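Local coordinates for protein BIFUNCTIONAL PROTEIN Proline utilization A (PutA) (Corynebacterium freiburgense, PDB 5UX5) that oxidises proline to glutamate in two steps, pairing an FAD-dependent proline dehydrogenase with an NAD-dependent aldehyde dehydrogenase, at residues 586-591 with 666-671; 590-595 with 615-620. All coordinates share one frame; numbering follows the deposited sequence.

Going from the N terminus, strand 580-591 comes first and serves both contacts. The chain leaves it through the loop at 592-598, runs along helix 599-611 and returns as strand 614-618, so interaction 2 closes a short beta-alpha-beta loop with 19 residues between its segments. The chain then goes on through helix 624-636, strand 644-646 and helix 653-659 before strand 666-670 arrives at the opposite edge of strand 580-591. There interaction 1 closes a longer loop of 74 intervening residues, and interaction 2 nests inside it. Strand 580-591 is thereby held between both partners in the Rossmann-type sheet, and the two contacts meet at the bound NAD.

Interaction 1 of 2, residues 586-591 with 666-671; sequences NLVVVA and AIILTG. With NAD (nicotinamide-adenine-dinucleotide), chain F.
Val588, Val590, Ala666 and Ile668 put their side chains on one face of this parallel strand pair, and Val589, Ala591, Ile667 and Leu669 put theirs on the other, while the flat peptide groups between them are joined by N-H...O bonds. This is part of the Rossmann-type NAD-binding sheet of the aldehyde dehydrogenase module. Val589 donates from N to Ala666 O (2.9 Å) and accepts at O from Ile668 N (2.8 Å). Ala591 repeats the pattern two residues on, from N to Ile668 O and from Thr670 N to its own O, the last at 3.3 Å. Each of the two residues thus brackets one partner, Val589 spanning Ile667 and Ala591 spanning Leu669, as in any parallel pair.

On the Val588 face, Ile668 keeps CG1 beside its backbone N (chi1 -57°) and then runs on extended (chi2 171°), which carries CD1 back to Val588 CG1 at 3.8 Å; the two side chains cross obliquely. Ser608 of helix 599-611 touches both. Met659 of helix 653-659 packs against Val589, Ala591 and Ile667 on the opposite face.

That second face changes character at the C-terminal ends of the strands, where the cofactor takes over. Ala591 CB and Leu669 CD1 lie 4.1 Å apart, and each is 3.9 Å from O4B of the adenosine ribose, so two methyl groups pack against the ring oxygen of the ribose. Just past the strand end the pyrophosphate comes close to bare backbone: Gly671 CA is 3.4 Å from NAD O1A.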
loop_
_atom_site.group_PDB
_atom_site.type_symbol
_atom_site.label_atom_id
_atom_site.label_comp_id
_atom_site.label_asym_id
_atom_site.label_seq_id
_atom_site.Cartn_x
_atom_site.Cartn_y
_atom_site.Cartn_z
ATOM N N ASN A 586 -34.388 -2.853 -11.682
ATOM C CA ASN A 586 -34.943 -1.531 -11.442
ATOM C C ASN A 586 -34.425 -0.881 -10.163
ATOM O O ASN A 586 -34.237 0.344 -10.135
ATOM C CB ASN A 586 -36.461 -1.629 -11.421
ATOM C CG ASN A 586 -37.009 -2.002 -12.780
ATOM O OD1 ASN A 586 -36.420 -1.643 -13.805
ATOM N ND2 ASN A 586 -38.130 -2.709 -12.806
ATOM N N LEU A 587 -34.161 -1.672 -9.120
ATOM C CA LEU A 587 -33.861 -1.152 -7.787
ATOM C C LEU A 587 -32.912 -2.105 -7.074
ATOM O O LEU A 587 -33.193 -3.303 -6.983
ATOM C CB LEU A 587 -35.143 -0.971 -6.962
ATOM C CG LEU A 587 -35.122 -0.524 -5.500
ATOM C CD1 LEU A 587 -34.416 0.815 -5.255
ATOM C CD2 LEU A 587 -36.542 -0.457 -4.986
ATOM N N VAL A 588 -31.793 -1.578 -6.580
ATOM C CA VAL A 588 -30.863 -2.323 -5.742
ATOM C C VAL A 588 -30.782 -1.657 -4.373
ATOM O O VAL A 588 -30.735 -0.427 -4.282
ATOM C CB VAL A 588 -29.472 -2.395 -6.383
ATOM C CG1 VAL A 588 -28.493 -3.021 -5.402
ATOM C CG2 VAL A 588 -29.536 -3.170 -7.700
ATOM N N VAL A 589 -30.730 -2.468 -3.311
ATOM C CA VAL A 589 -30.504 -1.975 -1.957
ATOM C C VAL A 589 -29.060 -2.278 -1.559
ATOM O O VAL A 589 -28.576 -3.409 -1.750
ATOM C CB VAL A 589 -31.498 -2.603 -0.970
ATOM C CG1 VAL A 589 -31.075 -2.293 0.499
ATOM C CG2 VAL A 589 -32.884 -2.102 -1.257
ATOM N N VAL A 590 -28.366 -1.268 -1.021
ATOM C CA VAL A 590 -26.979 -1.406 -0.575
ATOM C C VAL A 590 -26.944 -1.269 0.940
ATOM O O VAL A 590 -27.125 -0.170 1.486
ATOM C CB VAL A 590 -26.043 -0.377 -1.227
ATOM C CG1 VAL A 590 -24.647 -0.560 -0.691
ATOM C CG2 VAL A 590 -26.030 -0.533 -2.720
ATOM N N ALA A 591 -26.694 -2.381 1.616
ATOM C CA ALA A 591 -26.557 -2.430 3.066
ATOM C C ALA A 591 -25.067 -2.533 3.381
ATOM O O ALA A 591 -24.433 -3.547 3.095
ATOM C CB ALA A 591 -27.361 -3.591 3.647
ATOM N N ALA A 666 -32.184 -6.622 -5.955
ATOM C CA ALA A 666 -30.996 -7.235 -5.377
ATOM C C ALA A 666 -30.555 -6.453 -4.158
ATOM O O ALA A 666 -30.787 -5.245 -4.052
ATOM C CB ALA A 666 -29.838 -7.306 -6.368
ATOM N N ILE A 667 -29.882 -7.159 -3.263
ATOM C CA ILE A 667 -29.209 -6.565 -2.122
ATOM C C ILE A 667 -27.719 -6.759 -2.330
ATOM O O ILE A 667 -27.272 -7.877 -2.633
ATOM C CB ILE A 667 -29.655 -7.205 -0.801
ATOM C CG1 ILE A 667 -31.126 -6.901 -0.535
ATOM C CG2 ILE A 667 -28.773 -6.715 0.349
ATOM C CD1 ILE A 667 -31.687 -7.663 0.636
ATOM N N ILE A 668 -26.968 -5.661 -2.247
ATOM C CA ILE A 668 -25.521 -5.705 -2.096
ATOM C C ILE A 668 -25.216 -5.483 -0.619
ATOM O O ILE A 668 -25.567 -4.435 -0.061
ATOM C CB ILE A 668 -24.824 -4.645 -2.949
ATOM C CG1 ILE A 668 -25.193 -4.793 -4.426
ATOM C CG2 ILE A 668 -23.337 -4.759 -2.734
ATOM C CD1 ILE A 668 -24.696 -3.640 -5.269
ATOM N N LEU A 669 -24.623 -6.485 0.023
ATOM C CA LEU A 669 -24.424 -6.521 1.465
ATOM C C LEU A 669 -22.971 -6.810 1.795
ATOM O O LEU A 669 -22.352 -7.676 1.177
ATOM C CB LEU A 669 -25.293 -7.600 2.108
ATOM C CG LEU A 669 -24.996 -8.079 3.526
ATOM C CD1 LEU A 669 -25.307 -6.981 4.497
ATOM C CD2 LEU A 669 -25.808 -9.342 3.843
ATOM N N THR A 670 -22.450 -6.111 2.798
ATOM C CA THR A 670 -21.124 -6.351 3.346
ATOM C C THR A 670 -21.272 -6.425 4.856
ATOM O O THR A 670 -21.609 -5.427 5.487
ATOM C CB THR A 670 -20.135 -5.246 2.979
ATOM O OG1 THR A 670 -20.156 -5.026 1.560
ATOM C CG2 THR A 670 -18.731 -5.616 3.453
ATOM N N GLY A 671 -21.016 -7.588 5.425
ATOM C CA GLY A 671 -21.240 -7.762 6.845
ATOM C C GLY A 671 -21.067 -9.208 7.255
ATOM O O GLY A 671 -20.242 -9.934 6.695
HETATM P PA NAD F . -24.096 -6.737 9.991
HETATM O O1A NAD F . -23.730 -7.981 9.109
HETATM O O2A NAD F . -24.990 -7.183 11.196
HETATM O O5B NAD F . -24.935 -5.708 9.149
HETATM C C5B NAD F . -24.399 -4.953 8.091
HETATM C C4B NAD F . -25.484 -4.072 7.473
HETATM O O4B NAD F . -26.759 -4.715 7.371
HETATM C C3B NAD F . -25.657 -2.793 8.234
HETATM O O3B NAD F . -26.052 -1.756 7.408
HETATM C C2B NAD F . -26.717 -3.242 9.158
HETATM O O2B NAD F . -27.315 -2.230 9.890
HETATM C C1B NAD F . -27.619 -3.987 8.229
HETATM N N9A NAD F . -28.554 -4.855 8.934
HETATM C C8A NAD F . -28.244 -5.933 9.742
HETATM N N7A NAD F . -29.378 -6.486 10.221
HETATM C C5A NAD F . -30.492 -5.783 9.736
HETATM C C6A NAD F . -31.871 -5.899 9.875
HETATM N N6A NAD F . -32.482 -6.919 10.691
HETATM N N1A NAD F . -32.675 -5.031 9.237
HETATM C C2A NAD F . -32.176 -4.035 8.459
HETATM N N3A NAD F . -30.833 -3.893 8.294
HETATM C C4A NAD F . -29.979 -4.738 8.909
HETATM O O3 NAD F . -22.703 -6.068 10.404
HETATM P PN NAD F . -22.279 -5.373 11.792
HETATM O O1N NAD F . -23.297 -5.500 12.906
HETATM O O2N NAD F . -22.216 -3.893 11.552
HETATM O O5D NAD F . -20.864 -6.033 12.185
HETATM C C5D NAD F . -20.830 -7.439 12.380
HETATM C C4D NAD F . -19.534 -8.163 12.004
HETATM O O4D NAD F . -19.170 -8.102 10.645
HETATM C C3D NAD F . -18.282 -7.747 12.694
HETATM O O3D NAD F . -18.263 -7.979 14.054
HETATM C C2D NAD F . -17.364 -8.676 12.002
HETATM O O2D NAD F . -17.232 -9.833 12.749
HETATM C C1D NAD F . -17.991 -8.879 10.642
#

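Interaction 2 of 2, residues 590-595 with 615-620. With NAD (nicotinamide-adenine-dinucleotide), chain F.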
loop_
_atom_site.group_PDB
_atom_site.type_symbol
_atom_site.label_atom_id
_atom_site.label_comp_id
_atom_site.label_asym_id
_atom_site.label_seq_id
_atom_site.Cartn_x
_atom_site.Cartn_y
_atom_site.Cartn_z
ATOM N N VAL A 590 -28.366 -1.268 -1.021
ATOM C CA VAL A 590 -26.979 -1.406 -0.575
ATOM C C VAL A 590 -26.944 -1.269 0.940
ATOM O O VAL A 590 -27.125 -0.170 1.486
ATOM C CB VAL A 590 -26.043 -0.377 -1.227
ATOM C CG1 VAL A 590 -24.647 -0.560 -0.691
ATOM C CG2 VAL A 590 -26.030 -0.533 -2.720
ATOM N N ALA A 591 -26.694 -2.381 1.616
ATOM C CA ALA A 591 -26.557 -2.430 3.066
ATOM C C ALA A 591 -25.067 -2.533 3.381
ATOM O O ALA A 591 -24.433 -3.547 3.095
ATOM C CB ALA A 591 -27.361 -3.591 3.647
ATOM N N SER A 592 -24.505 -1.471 3.928
ATOM C CA SER A 592 -23.067 -1.278 4.041
ATOM C C SER A 592 -22.594 -1.402 5.492
ATOM O O SER A 592 -23.395 -1.304 6.432
ATOM C CB SER A 592 -22.699 0.102 3.479
ATOM O OG SER A 592 -23.345 1.129 4.211
ATOM N N PRO A 593 -21.300 -1.671 5.710
ATOM C CA PRO A 593 -20.799 -1.826 7.085
ATOM C C PRO A 593 -20.203 -0.534 7.613
ATOM O O PRO A 593 -20.347 0.510 6.962
ATOM C CB PRO A 593 -19.731 -2.906 6.935
ATOM C CG PRO A 593 -19.163 -2.621 5.538
ATOM C CD PRO A 593 -20.277 -2.021 4.709
ATOM N N TRP A 594 -19.502 -0.605 8.762
ATOM C CA TRP A 594 -18.912 0.576 9.388
ATOM C C TRP A 594 -17.402 0.688 9.188
ATOM O O TRP A 594 -16.887 1.802 9.218
ATOM C CB TRP A 594 -19.206 0.609 10.896
ATOM C CG TRP A 594 -18.926 -0.674 11.561
ATOM C CD1 TRP A 594 -19.833 -1.601 11.915
ATOM C CD2 TRP A 594 -17.645 -1.196 11.939
ATOM N NE1 TRP A 594 -19.213 -2.678 12.497
ATOM C CE2 TRP A 594 -17.866 -2.458 12.518
ATOM C CE3 TRP A 594 -16.334 -0.714 11.855
ATOM C CZ2 TRP A 594 -16.835 -3.263 12.983
ATOM C CZ3 TRP A 594 -15.300 -1.520 12.316
ATOM C CH2 TRP A 594 -15.563 -2.783 12.881
ATOM N N ASN A 595 -16.701 -0.401 8.862
ATOM C CA ASN A 595 -15.245 -0.361 8.836
ATOM C C ASN A 595 -14.715 0.377 7.612
ATOM O O ASN A 595 -13.600 0.904 7.639
ATOM C CB ASN A 595 -14.679 -1.779 8.897
ATOM C CG ASN A 595 -15.035 -2.603 7.680
ATOM O OD1 ASN A 595 -15.961 -2.267 6.945
ATOM N ND2 ASN A 595 -14.278 -3.673 7.436
ATOM N N ALA A 615 -30.862 3.111 -6.667
ATOM C CA ALA A 615 -30.226 2.520 -5.492
ATOM C C ALA A 615 -30.754 3.128 -4.206
ATOM O O ALA A 615 -30.901 4.354 -4.093
ATOM C CB ALA A 615 -28.715 2.673 -5.533
ATOM N N ILE A 616 -30.990 2.260 -3.223
ATOM C CA ILE A 616 -31.214 2.662 -1.839
ATOM C C ILE A 616 -29.965 2.320 -1.041
ATOM O O ILE A 616 -29.517 1.165 -1.031
ATOM C CB ILE A 616 -32.453 1.998 -1.232
ATOM C CG1 ILE A 616 -33.719 2.665 -1.759
ATOM C CG2 ILE A 616 -32.406 2.107 0.251
ATOM C CD1 ILE A 616 -34.991 1.958 -1.372
ATOM N N LEU A 617 -29.382 3.334 -0.416
ATOM C CA LEU A 617 -28.266 3.163 0.498
ATOM C C LEU A 617 -28.806 3.099 1.920
ATOM O O LEU A 617 -29.416 4.066 2.406
ATOM C CB LEU A 617 -27.259 4.308 0.352
ATOM C CG LEU A 617 -26.154 4.429 1.423
ATOM C CD1 LEU A 617 -25.391 3.133 1.601
ATOM C CD2 LEU A 617 -25.179 5.549 1.058
ATOM N N LYS A 618 -28.573 1.967 2.581
ATOM C CA LYS A 618 -28.897 1.818 3.998
ATOM C C LYS A 618 -27.592 1.599 4.765
ATOM O O LYS A 618 -27.089 0.466 4.841
ATOM C CB LYS A 618 -29.891 0.665 4.196
ATOM C CG LYS A 618 -30.514 0.584 5.584
ATOM C CD LYS A 618 -29.708 -0.349 6.415
ATOM C CE LYS A 618 -29.668 0.050 7.826
ATOM N NZ LYS A 618 -28.443 -0.589 8.343
ATOM N N PRO A 619 -27.010 2.631 5.359
ATOM C CA PRO A 619 -25.678 2.484 5.958
ATOM C C PRO A 619 -25.700 1.900 7.369
ATOM O O PRO A 619 -26.692 1.970 8.111
ATOM C CB PRO A 619 -25.159 3.918 5.992
ATOM C CG PRO A 619 -26.375 4.790 5.954
ATOM C CD PRO A 619 -27.575 3.963 5.600
ATOM N N ALA A 620 -24.559 1.328 7.742
ATOM C CA ALA A 620 -24.454 0.733 9.070
ATOM C C ALA A 620 -24.689 1.797 10.141
ATOM O O ALA A 620 -24.196 2.923 10.021
ATOM C CB ALA A 620 -23.090 0.073 9.265
HETATM P PA NAD F . -24.096 -6.737 9.991
HETATM O O1A NAD F . -23.730 -7.981 9.109
HETATM O O2A NAD F . -24.990 -7.183 11.196
HETATM O O5B NAD F . -24.935 -5.708 9.149
HETATM C C5B NAD F . -24.399 -4.953 8.091
HETATM C C4B NAD F . -25.484 -4.072 7.473
HETATM O O4B NAD F . -26.759 -4.715 7.371
HETATM C C3B NAD F . -25.657 -2.793 8.234
HETATM O O3B NAD F . -26.052 -1.756 7.408
HETATM C C2B NAD F . -26.717 -3.242 9.158
HETATM O O2B NAD F . -27.315 -2.230 9.890
HETATM C C1B NAD F . -27.619 -3.987 8.229
HETATM N N9A NAD F . -28.554 -4.855 8.934
HETATM C C8A NAD F . -28.244 -5.933 9.742
HETATM N N7A NAD F . -29.378 -6.486 10.221
HETATM C C5A NAD F . -30.492 -5.783 9.736
HETATM C C6A NAD F . -31.871 -5.899 9.875
HETATM N N6A NAD F . -32.482 -6.919 10.691
HETATM N N1A NAD F . -32.675 -5.031 9.237
HETATM C C2A NAD F . -32.176 -4.035 8.459
HETATM N N3A NAD F . -30.833 -3.893 8.294
HETATM C C4A NAD F . -29.979 -4.738 8.909
HETATM O O3 NAD F . -22.703 -6.068 10.404
HETATM P PN NAD F . -22.279 -5.373 11.792
HETATM O O1N NAD F . -23.297 -5.500 12.906
HETATM O O2N NAD F . -22.216 -3.893 11.552
HETATM O O5D NAD F . -20.864 -6.033 12.185
HETATM C C5D NAD F . -20.830 -7.439 12.380
HETATM C C4D NAD F . -19.534 -8.163 12.004
HETATM O O4D NAD F . -19.170 -8.102 10.645
HETATM C C3D NAD F . -18.282 -7.747 12.694
HETATM O O3D NAD F . -18.263 -7.979 14.054
HETATM C C2D NAD F . -17.364 -8.676 12.002
HETATM O O2D NAD F . -17.232 -9.833 12.749
HETATM C C1D NAD F . -17.991 -8.879 10.642
#
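From Val590 the backbone runs parallel to 616-620, bonded first from Val590 N to Ile616 O (2.7 Å, 170° at the hydrogen) and then from Lys618 N to Val590 O (2.8 Å), with a weak third bond from Ser592 N to Lys618 O where the strands give way to loops. The pair forms the two strands of a beta-alpha-beta unit of the Rossmann type, joined through helix 599-611.

Leu617 shares the face of Val590 turned to that helix. Its CD1 packs at 3.9 Å from Ser592 OG, and Pro601 of the helix touches both residues. The Ser592 hydroxyl lies alongside the other loop, near Pro619 CA. A little further on, Ala620 CB points at the backbone between Pro593 and Trp594 and also meets Trp594 CB. The phosphate on the nicotinamide side of NAD reaches Trp594: O2N sits at the edge of the Trp594 ring, near its plane, 3.3 Å from Trp594 CD1.

Lys618 goes to the opposite face, beside Ala591, where Met659 of helix 653-659 touches it. Its chain leaves the backbone with CG turned away from N (chi1 -169°), and bends at chi2 (-94°) and again at chi3 bring it forward over the strand end to the adenosine ribose. NZ donates to NAD O3B at 2.8 Å and to the lysine's neighbour, Pro619 O, at 3.1 Å, meeting that oxygen from above the carbonyl plane. One sugar hydroxyl is thus gripped by both segments of the contact, which probably holds the ribose at the C-terminal ends of the two strands: having accepted the lysine's bond, O3B in turn donates to Ser592 O (2.9 Å).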